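Local coordinates for protein silicatein alpha (Tethya aurantium, PDB 6ZQ3) that belongs to the papain-family cysteine peptidases and, as a silicatein of sponge spicules, probably takes part in forming the silica with which it is found, at residues G88-R93 against S98-E103; E51-D56 against F75-A80; S142-F147 against G151-S156. All blocks are in the same frame, centred on the assembly; numbering follows the deposited sequence.

Contact 1 of 3, residues G88-R93 against S98-E103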
loop_
_atom_site.group_PDB
_atom_site.type_symbol
_atom_site.label_atom_id
_atom_site.label_comp_id
_atom_site.label_asym_id
_atom_site.label_seq_id
_atom_site.Cartn_x
_atom_site.Cartn_y
_atom_site.Cartn_z
ATOM N N GLY A 88 -0.991 -17.437 0.136
ATOM C CA GLY A 88 -1.148 -18.852 0.522
ATOM C C GLY A 88 -0.045 -19.661 -0.108
ATOM O O GLY A 88 0.739 -20.303 0.588
ATOM N N SER A 89 0.058 -19.555 -1.430
ATOM C CA SER A 89 1.014 -20.338 -2.199
ATOM C C SER A 89 2.368 -19.646 -2.514
ATOM O O SER A 89 3.282 -20.313 -2.998
ATOM C CB SER A 89 0.329 -20.824 -3.487
ATOM O OG SER A 89 -0.741 -21.731 -3.183
ATOM N N TYR A 90 2.510 -18.342 -2.253
ATOM C CA TYR A 90 3.791 -17.628 -2.463
ATOM C C TYR A 90 4.099 -16.739 -1.250
ATOM O O TYR A 90 3.878 -15.542 -1.293
ATOM C CB TYR A 90 3.755 -16.795 -3.751
ATOM C CG TYR A 90 5.122 -16.492 -4.368
ATOM C CD1 TYR A 90 6.301 -16.446 -3.585
ATOM C CD2 TYR A 90 5.246 -16.264 -5.740
ATOM C CE1 TYR A 90 7.538 -16.175 -4.153
ATOM C CE2 TYR A 90 6.483 -15.990 -6.308
ATOM C CZ TYR A 90 7.627 -15.944 -5.516
ATOM O OH TYR A 90 8.867 -15.684 -6.106
ATOM N N PRO A 91 4.627 -17.333 -0.164
ATOM C CA PRO A 91 4.593 -16.684 1.140
ATOM C C PRO A 91 5.824 -15.863 1.406
ATOM O O PRO A 91 6.850 -16.055 0.758
ATOM C CB PRO A 91 4.529 -17.874 2.117
ATOM C CG PRO A 91 5.149 -19.028 1.381
ATOM C CD PRO A 91 5.325 -18.634 -0.074
ATOM N N PHE A 92 5.709 -14.959 2.369
ATOM C CA PHE A 92 6.749 -13.996 2.664
ATOM C C PHE A 92 7.852 -14.737 3.409
ATOM O O PHE A 92 7.592 -15.472 4.336
ATOM C CB PHE A 92 6.171 -12.842 3.482
ATOM C CG PHE A 92 7.106 -11.683 3.642
ATOM C CD1 PHE A 92 7.400 -10.872 2.577
ATOM C CD2 PHE A 92 7.688 -11.398 4.875
ATOM C CE1 PHE A 92 8.279 -9.801 2.710
ATOM C CE2 PHE A 92 8.566 -10.330 5.014
ATOM C CZ PHE A 92 8.872 -9.532 3.921
ATOM N N ARG A 93 9.082 -14.593 2.931
ATOM C CA ARG A 93 10.215 -15.277 3.541
ATOM C C ARG A 93 11.083 -14.302 4.316
ATOM O O ARG A 93 11.967 -14.705 5.072
ATOM C CB ARG A 93 11.049 -15.989 2.475
ATOM N N SER A 98 14.569 -16.831 -4.976
ATOM C CA SER A 98 14.346 -17.107 -6.387
ATOM C C SER A 98 12.897 -16.785 -6.782
ATOM O O SER A 98 11.996 -16.855 -5.940
ATOM C CB SER A 98 14.686 -18.566 -6.679
ATOM O OG SER A 98 14.288 -19.379 -5.588
ATOM N N CYS A 99 12.681 -16.388 -8.042
ATOM C CA CYS A 99 11.328 -16.134 -8.521
ATOM C C CYS A 99 10.668 -17.486 -8.743
ATOM O O CYS A 99 11.046 -18.224 -9.633
ATOM C CB CYS A 99 11.293 -15.283 -9.800
ATOM S SG CYS A 99 9.607 -14.883 -10.414
ATOM N N THR A 100 9.698 -17.821 -7.903
ATOM C CA THR A 100 8.943 -19.043 -8.094
ATOM C C THR A 100 7.534 -18.692 -8.563
ATOM O O THR A 100 6.585 -19.354 -8.213
ATOM C CB THR A 100 8.884 -19.893 -6.804
ATOM O OG1 THR A 100 10.142 -19.831 -6.108
ATOM C CG2 THR A 100 8.549 -21.365 -7.142
ATOM N N TYR A 101 7.382 -17.656 -9.375
ATOM C CA TYR A 101 6.050 -17.334 -9.849
ATOM C C TYR A 101 5.448 -18.523 -10.621
ATOM O O TYR A 101 6.051 -19.019 -11.579
ATOM C CB TYR A 101 6.036 -16.075 -10.728
ATOM C CG TYR A 101 4.685 -15.885 -11.365
ATOM C CD1 TYR A 101 3.659 -15.266 -10.668
ATOM C CD2 TYR A 101 4.409 -16.383 -12.637
ATOM C CE1 TYR A 101 2.416 -15.089 -11.229
ATOM C CE2 TYR A 101 3.155 -16.218 -13.212
ATOM C CZ TYR A 101 2.159 -15.568 -12.498
ATOM O OH TYR A 101 0.890 -15.386 -13.035
ATOM N N GLN A 102 4.254 -18.938 -10.196
ATOM C CA GLN A 102 3.482 -20.024 -10.823
ATOM C C GLN A 102 2.093 -19.525 -11.275
ATOM O O GLN A 102 1.315 -19.000 -10.476
ATOM C CB GLN A 102 3.304 -21.185 -9.826
ATOM N N GLU A 103 1.786 -19.697 -12.556
ATOM C CA GLU A 103 0.467 -19.330 -13.120
ATOM C C GLU A 103 -0.720 -19.999 -12.395
ATOM O O GLU A 103 -1.749 -19.358 -12.183
ATOM C CB GLU A 103 0.419 -19.662 -14.627
#

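Contact 2 of 3, residues E51-D56 against F75-A80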
loop_
_atom_site.group_PDB
_atom_site.type_symbol
_atom_site.label_atom_id
_atom_site.label_comp_id
_atom_site.label_asym_id
_atom_site.label_seq_id
_atom_site.Cartn_x
_atom_site.Cartn_y
_atom_site.Cartn_z
ATOM N N GLU A 51 3.392 -10.466 -1.672
ATOM C CA GLU A 51 4.410 -9.447 -1.728
ATOM C C GLU A 51 5.770 -10.056 -2.044
ATOM O O GLU A 51 6.676 -9.354 -2.495
ATOM C CB GLU A 51 4.517 -8.754 -0.381
ATOM C CG GLU A 51 3.280 -7.990 0.047
ATOM C CD GLU A 51 2.272 -8.829 0.813
ATOM O OE1 GLU A 51 2.615 -9.977 1.173
ATOM O OE2 GLU A 51 1.137 -8.338 1.041
ATOM N N GLN A 52 5.933 -11.344 -1.753
ATOM C CA GLN A 52 7.181 -12.030 -2.000
ATOM C C GLN A 52 7.378 -12.162 -3.507
ATOM O O GLN A 52 8.511 -12.043 -4.042
ATOM C CB GLN A 52 7.107 -13.403 -1.329
ATOM C CG GLN A 52 8.413 -14.191 -1.316
ATOM C CD GLN A 52 9.587 -13.438 -0.734
ATOM O OE1 GLN A 52 9.465 -12.735 0.260
ATOM N NE2 GLN A 52 10.750 -13.594 -1.356
ATOM N N ASN A 53 6.254 -12.415 -4.186
ATOM C CA ASN A 53 6.215 -12.507 -5.649
ATOM C C ASN A 53 6.806 -11.248 -6.258
ATOM O O ASN A 53 7.659 -11.334 -7.133
ATOM C CB ASN A 53 4.763 -12.692 -6.105
ATOM C CG ASN A 53 4.647 -13.189 -7.508
ATOM O OD1 ASN A 53 3.607 -13.695 -7.899
ATOM N ND2 ASN A 53 5.709 -13.047 -8.277
ATOM N N ILE A 54 6.365 -10.093 -5.761
ATOM C CA ILE A 54 6.815 -8.805 -6.260
ATOM C C ILE A 54 8.286 -8.596 -5.918
ATOM O O ILE A 54 9.047 -8.028 -6.711
ATOM C CB ILE A 54 6.010 -7.630 -5.660
ATOM C CG1 ILE A 54 4.719 -7.383 -6.423
ATOM C CG2 ILE A 54 6.793 -6.343 -5.754
ATOM C CD1 ILE A 54 3.725 -8.506 -6.330
ATOM N N ILE A 55 8.683 -9.017 -4.725
ATOM C CA ILE A 55 10.078 -8.832 -4.306
ATOM C C ILE A 55 11.018 -9.661 -5.166
ATOM O O ILE A 55 11.968 -9.122 -5.735
ATOM C CB ILE A 55 10.293 -9.141 -2.806
ATOM C CG1 ILE A 55 9.744 -7.984 -1.975
ATOM C CG2 ILE A 55 11.774 -9.312 -2.488
ATOM C CD1 ILE A 55 9.237 -8.386 -0.606
ATOM N N ASP A 56 10.738 -10.956 -5.268
ATOM C CA ASP A 56 11.567 -11.831 -6.076
ATOM C C ASP A 56 11.633 -11.471 -7.563
ATOM O O ASP A 56 12.698 -11.632 -8.166
ATOM C CB ASP A 56 11.110 -13.285 -5.946
ATOM C CG ASP A 56 11.234 -13.794 -4.550
ATOM O OD1 ASP A 56 11.959 -13.151 -3.753
ATOM O OD2 ASP A 56 10.606 -14.827 -4.239
ATOM N N PHE A 75 3.299 -2.503 -10.227
ATOM C CA PHE A 75 2.106 -2.650 -11.050
ATOM C C PHE A 75 2.434 -3.081 -12.497
ATOM O O PHE A 75 1.721 -3.916 -13.069
ATOM C CB PHE A 75 1.320 -1.349 -11.048
ATOM C CG PHE A 75 0.675 -1.018 -9.732
ATOM C CD1 PHE A 75 0.099 -1.998 -8.945
ATOM C CD2 PHE A 75 0.571 0.292 -9.320
ATOM C CE1 PHE A 75 -0.530 -1.680 -7.752
ATOM C CE2 PHE A 75 -0.067 0.617 -8.135
ATOM C CZ PHE A 75 -0.613 -0.372 -7.345
ATOM N N LEU A 76 3.497 -2.505 -13.065
ATOM C CA LEU A 76 4.036 -2.870 -14.402
ATOM C C LEU A 76 4.402 -4.361 -14.466
ATOM O O LEU A 76 3.979 -5.082 -15.364
ATOM C CB LEU A 76 5.284 -2.023 -14.674
ATOM C CG LEU A 76 5.722 -1.613 -16.075
ATOM C CD1 LEU A 76 4.538 -1.197 -16.947
ATOM C CD2 LEU A 76 6.726 -0.465 -15.955
ATOM N N TYR A 77 5.166 -4.828 -13.475
ATOM C CA TYR A 77 5.402 -6.247 -13.319
ATOM C C TYR A 77 4.087 -7.045 -13.340
ATOM O O TYR A 77 3.930 -7.958 -14.136
ATOM C CB TYR A 77 6.155 -6.546 -12.024
ATOM C CG TYR A 77 6.183 -8.032 -11.756
ATOM C CD1 TYR A 77 7.073 -8.857 -12.424
ATOM C CD2 TYR A 77 5.278 -8.618 -10.890
ATOM C CE1 TYR A 77 7.082 -10.215 -12.198
ATOM C CE2 TYR A 77 5.277 -9.981 -10.674
ATOM C CZ TYR A 77 6.182 -10.771 -11.331
ATOM O OH TYR A 77 6.193 -12.126 -11.099
ATOM N N VAL A 78 3.132 -6.714 -12.479
ATOM C CA VAL A 78 1.862 -7.443 -12.522
ATOM C C VAL A 78 1.238 -7.444 -13.921
ATOM O O VAL A 78 0.768 -8.491 -14.359
ATOM C CB VAL A 78 0.834 -6.932 -11.513
ATOM C CG1 VAL A 78 -0.451 -7.740 -11.614
ATOM C CG2 VAL A 78 1.385 -7.029 -10.083
ATOM N N VAL A 79 1.222 -6.287 -14.606
ATOM C CA VAL A 79 0.562 -6.157 -15.926
ATOM C C VAL A 79 1.330 -6.986 -16.991
ATOM O O VAL A 79 0.730 -7.802 -17.702
ATOM C CB VAL A 79 0.480 -4.672 -16.412
ATOM C CG1 VAL A 79 -0.088 -4.575 -17.840
ATOM C CG2 VAL A 79 -0.325 -3.793 -15.465
ATOM N N ALA A 80 2.646 -6.763 -17.071
ATOM C CA ALA A 80 3.543 -7.476 -17.985
ATOM C C ALA A 80 3.562 -8.975 -17.719
ATOM O O ALA A 80 3.618 -9.770 -18.651
ATOM C CB ALA A 80 4.972 -6.914 -17.886
#

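Contact 3 of 3, residues S142-F147 against G151-S156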
loop_
_atom_site.group_PDB
_atom_site.type_symbol
_atom_site.label_atom_id
_atom_site.label_comp_id
_atom_site.label_asym_id
_atom_site.label_seq_id
_atom_site.Cartn_x
_atom_site.Cartn_y
_atom_site.Cartn_z
ATOM N N SER A 142 10.671 10.853 10.770
ATOM C CA SER A 142 10.537 11.184 12.179
ATOM C C SER A 142 10.546 9.977 13.125
ATOM O O SER A 142 9.984 8.906 12.849
ATOM C CB SER A 142 9.245 11.975 12.402
ATOM O OG SER A 142 9.006 12.237 13.784
ATOM N N ASN A 143 11.142 10.200 14.289
ATOM C CA ASN A 143 11.125 9.244 15.357
ATOM C C ASN A 143 9.688 9.057 15.850
ATOM O O ASN A 143 9.332 8.034 16.447
ATOM C CB ASN A 143 12.026 9.763 16.458
ATOM C CG ASN A 143 12.569 8.667 17.339
ATOM O OD1 ASN A 143 12.898 7.590 16.858
ATOM N ND2 ASN A 143 12.693 8.949 18.644
ATOM N N ALA A 144 8.859 10.058 15.581
ATOM C CA ALA A 144 7.469 10.034 16.010
ATOM C C ALA A 144 6.687 9.018 15.203
ATOM O O ALA A 144 5.829 8.294 15.751
ATOM C CB ALA A 144 6.848 11.424 15.880
ATOM N N PHE A 145 6.978 8.987 13.900
ATOM C CA PHE A 145 6.448 7.950 13.024
ATOM C C PHE A 145 7.036 6.574 13.339
ATOM O O PHE A 145 6.324 5.583 13.521
ATOM C CB PHE A 145 6.748 8.270 11.555
ATOM C CG PHE A 145 6.043 7.339 10.612
ATOM C CD1 PHE A 145 4.728 7.589 10.243
ATOM C CD2 PHE A 145 6.662 6.164 10.172
ATOM C CE1 PHE A 145 4.067 6.720 9.429
ATOM C CE2 PHE A 145 5.995 5.299 9.353
ATOM C CZ PHE A 145 4.704 5.575 8.982
ATOM N N ARG A 146 8.350 6.516 13.377
ATOM C CA ARG A 146 9.038 5.280 13.674
ATOM C C ARG A 146 8.486 4.651 14.931
ATOM O O ARG A 146 8.302 3.456 14.985
ATOM C CB ARG A 146 10.526 5.584 13.807
ATOM C CG ARG A 146 11.457 4.385 13.882
ATOM C CD ARG A 146 12.008 4.234 15.284
ATOM N NE ARG A 146 13.393 3.763 15.370
ATOM C CZ ARG A 146 13.807 2.543 15.047
ATOM N NH1 ARG A 146 12.967 1.652 14.536
ATOM N NH2 ARG A 146 15.083 2.224 15.207
ATOM N N PHE A 147 8.169 5.480 15.925
ATOM C CA PHE A 147 7.564 5.027 17.185
ATOM C C PHE A 147 6.137 5.506 17.445
ATOM O O PHE A 147 5.741 5.645 18.582
ATOM C CB PHE A 147 8.445 5.467 18.349
ATOM C CG PHE A 147 9.782 4.797 18.364
ATOM C CD1 PHE A 147 9.861 3.413 18.458
ATOM C CD2 PHE A 147 10.959 5.547 18.287
ATOM C CE1 PHE A 147 11.090 2.774 18.467
ATOM C CE2 PHE A 147 12.183 4.930 18.316
ATOM C CZ PHE A 147 12.255 3.544 18.400
ATOM N N GLY A 151 -3.352 7.963 18.360
ATOM C CA GLY A 151 -3.728 9.343 18.022
ATOM C C GLY A 151 -3.494 9.729 16.569
ATOM O O GLY A 151 -3.108 8.883 15.735
ATOM N N VAL A 152 -3.740 11.007 16.259
ATOM C CA VAL A 152 -3.529 11.553 14.909
ATOM C C VAL A 152 -2.114 12.113 14.793
ATOM O O VAL A 152 -1.733 13.019 15.513
ATOM C CB VAL A 152 -4.567 12.656 14.545
ATOM C CG1 VAL A 152 -4.170 13.411 13.281
ATOM C CG2 VAL A 152 -5.960 12.058 14.361
ATOM N N TYR A 153 -1.351 11.553 13.868
ATOM C CA TYR A 153 -0.006 12.006 13.579
ATOM C C TYR A 153 -0.119 13.334 12.864
ATOM O O TYR A 153 -0.833 13.465 11.858
ATOM C CB TYR A 153 0.680 10.977 12.701
ATOM C CG TYR A 153 2.137 11.210 12.434
ATOM C CD1 TYR A 153 3.085 10.858 13.371
ATOM C CD2 TYR A 153 2.580 11.730 11.205
ATOM C CE1 TYR A 153 4.434 11.042 13.129
ATOM C CE2 TYR A 153 3.932 11.913 10.955
ATOM C CZ TYR A 153 4.848 11.556 11.921
ATOM O OH TYR A 153 6.193 11.726 11.698
ATOM N N ASP A 154 0.576 14.326 13.396
ATOM C CA ASP A 154 0.436 15.698 12.937
ATOM C C ASP A 154 1.782 16.341 13.180
ATOM O O ASP A 154 2.007 16.957 14.215
ATOM C CB ASP A 154 -0.672 16.377 13.737
ATOM C CG ASP A 154 -1.203 17.638 13.080
ATOM O OD1 ASP A 154 -0.576 18.212 12.159
ATOM O OD2 ASP A 154 -2.286 18.053 13.517
ATOM N N SER A 155 2.685 16.132 12.232
ATOM C CA SER A 155 4.096 16.415 12.398
ATOM C C SER A 155 4.434 17.777 11.795
ATOM O O SER A 155 3.986 18.129 10.705
ATOM C CB SER A 155 4.928 15.306 11.732
ATOM O OG SER A 155 6.333 15.536 11.802
ATOM N N SER A 156 5.244 18.526 12.524
ATOM C CA SER A 156 5.721 19.830 12.098
ATOM C C SER A 156 6.943 19.688 11.180
ATOM O O SER A 156 7.144 20.496 10.286
ATOM C CB SER A 156 6.088 20.664 13.342
ATOM O OG SER A 156 5.320 20.263 14.476
#

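Contact 1 of 3, residues G88-R93 against S98-E103
The CA atoms of the two loops come nearest at Tyr90 and Tyr101, 7.7 Å apart. Neither 88-93 nor 98-103 forms a helix or strand; both belong to the irregular excursion between strands 84-85 and 106-108 of the papain-like fold, and a single side chain spans the gap. Tyr90 has its CG anti to the backbone N (chi1 -156°), a setting that sends the ring out to the facing chain. Its hydroxyl arrives at the peptide between Cys99 and Thr100, where the Thr100 N donates to Tyr90 OH over 2.9 Å in a fairly straight bond, 161° at the hydrogen. The same OH sits 3.3 Å from Ser98 O and packs near the CA of Cys99. Lower on the ring, CE2 of Tyr90 lies 3.6 Å from N of Tyr101, an oblique approach to backbone, and it meets the CB of Tyr101 at 4.4 Å. The stronger partner of the phenol lies outside both loops: OD2 of Asp56, on helix 51-57, is hydrogen-bonded to Tyr90 OH. That helix is joined to 98-103 covalently as well, through the disulfide between Cys57 and Cys99. Most of the touching residues are exposed, yet Tyr90 itself is buried. Its hydroxyl therefore has two polar partners in a buried setting, an amide N-H that donates to it and a carboxylate, and the pair is likely to pin the phenol oxygen in place and tie the loop to the helix at one atom.

Contact 2 of 3, residues E51-D56 against F75-A80
ND2 of Asn53 lies against the hydroxyl end of Tyr77, 3.0 Å from OH of Tyr77. This is a meeting of two helices, 51-57 and 71-80, in the part of the papain-like fold that also contains the long helix 26-43. Both partners are buried, and between these two segments theirs is the one contact at close range. The two side chains cross at about a right angle, with the amide plane turned 71° from the ring plane. ND2 also comes to 3.8 Å from CZ of Tyr77, an oblique approach to the ring. The bond from Asn53 ND2 to Tyr77 OH is weak, bent to 127° at the hydrogen. Tyr77 carries CG anti to its own backbone N (chi1 170°), a setting that carries the ring from its own helix toward helix 51-57 and puts the hydroxyl beside the amide. The other end of the Asn53 amide has a stronger polar partner outside both helices, since OD1 accepts from the backbone N of Asp85; that bond probably sets which way the amide faces and so presents ND2 to the phenol. A phenylalanine in place of Tyr77 would probably leave ND2 of Asn53 without this acceptor in a buried setting. Ile54, on the same helix, packs against Tyr27, Ala28 and Met32 of helix 26-43. One turn along helix 51-57, Gln52 reaches Asp56, its NE2 donating to OD2 of Asp56 at 3.1 Å, on the syn side of the carboxylate.

Contact 3 of 3, residues S142-F147 against G151-S156
Tyr153 and Phe145 form a T-shaped pair that joins the short helix 143-146 to the short strand 152-153, the latter lying beside strand 196-200 at one end of the mixed sheet in the papain-like fold. In this aromatic pair the edge of Phe145 points at the face of Tyr153. The ring centroids are 5.8 Å apart and the planes stand at 82°, close to perpendicular, with CD1 of Phe145 above one face toward the rim. Phe145 also meets the rings of Trp187 and Trp191, so the pair belongs to a larger aromatic cluster.

Apolar packing adds to this. The ring of Tyr153, whose CG is anti to its backbone N (chi1 -173°), reaches over to the helix and brings CE1 within 3.7 Å of CB of Ala144. CE1 of Tyr153 is also 3.4 Å from N of Phe145, which sets the ring against the helix's first turn. Its CZ lies 3.8 Å from CB of Phe145, while the backbone C of Ala144 and CB of Ser142 meet the same ring at its edge.

Among polar interactions, the helix carries its own cap: Ser142 is the N-cap, and its OG accepts from the N of Ala144 at 2.8 Å. The strand is held elsewhere, through backbone bonds between Tyr153 and Lys198. Near the start of the helix, the phenol oxygen of Tyr153 comes up against the Ser142 side chain, with OH 3.1 Å from CB of Ser142 and 3.5 Å from its OG.

Overall arrangement
Contacts 1 and 2 are neighbours, their centres 11 Å apart on the same side of the chain's centre, and both involve helix 51-57: contact 2 uses it directly, while contact 1 reaches it from the surface through the Tyr90-Asp56 bond, among other links. Contact 3 lies across the chain's centre, with its centre 34 Å from that of contact 1 and 30 Å from that of contact 2, and shares no element with them. Contact 2 is buried and joins two helices by a single weak polar bond; contact 1 is a surface meeting of loops with one buried phenol doing the work. Contact 3, partly buried, relies on aromatic and apolar packing between helix and strand.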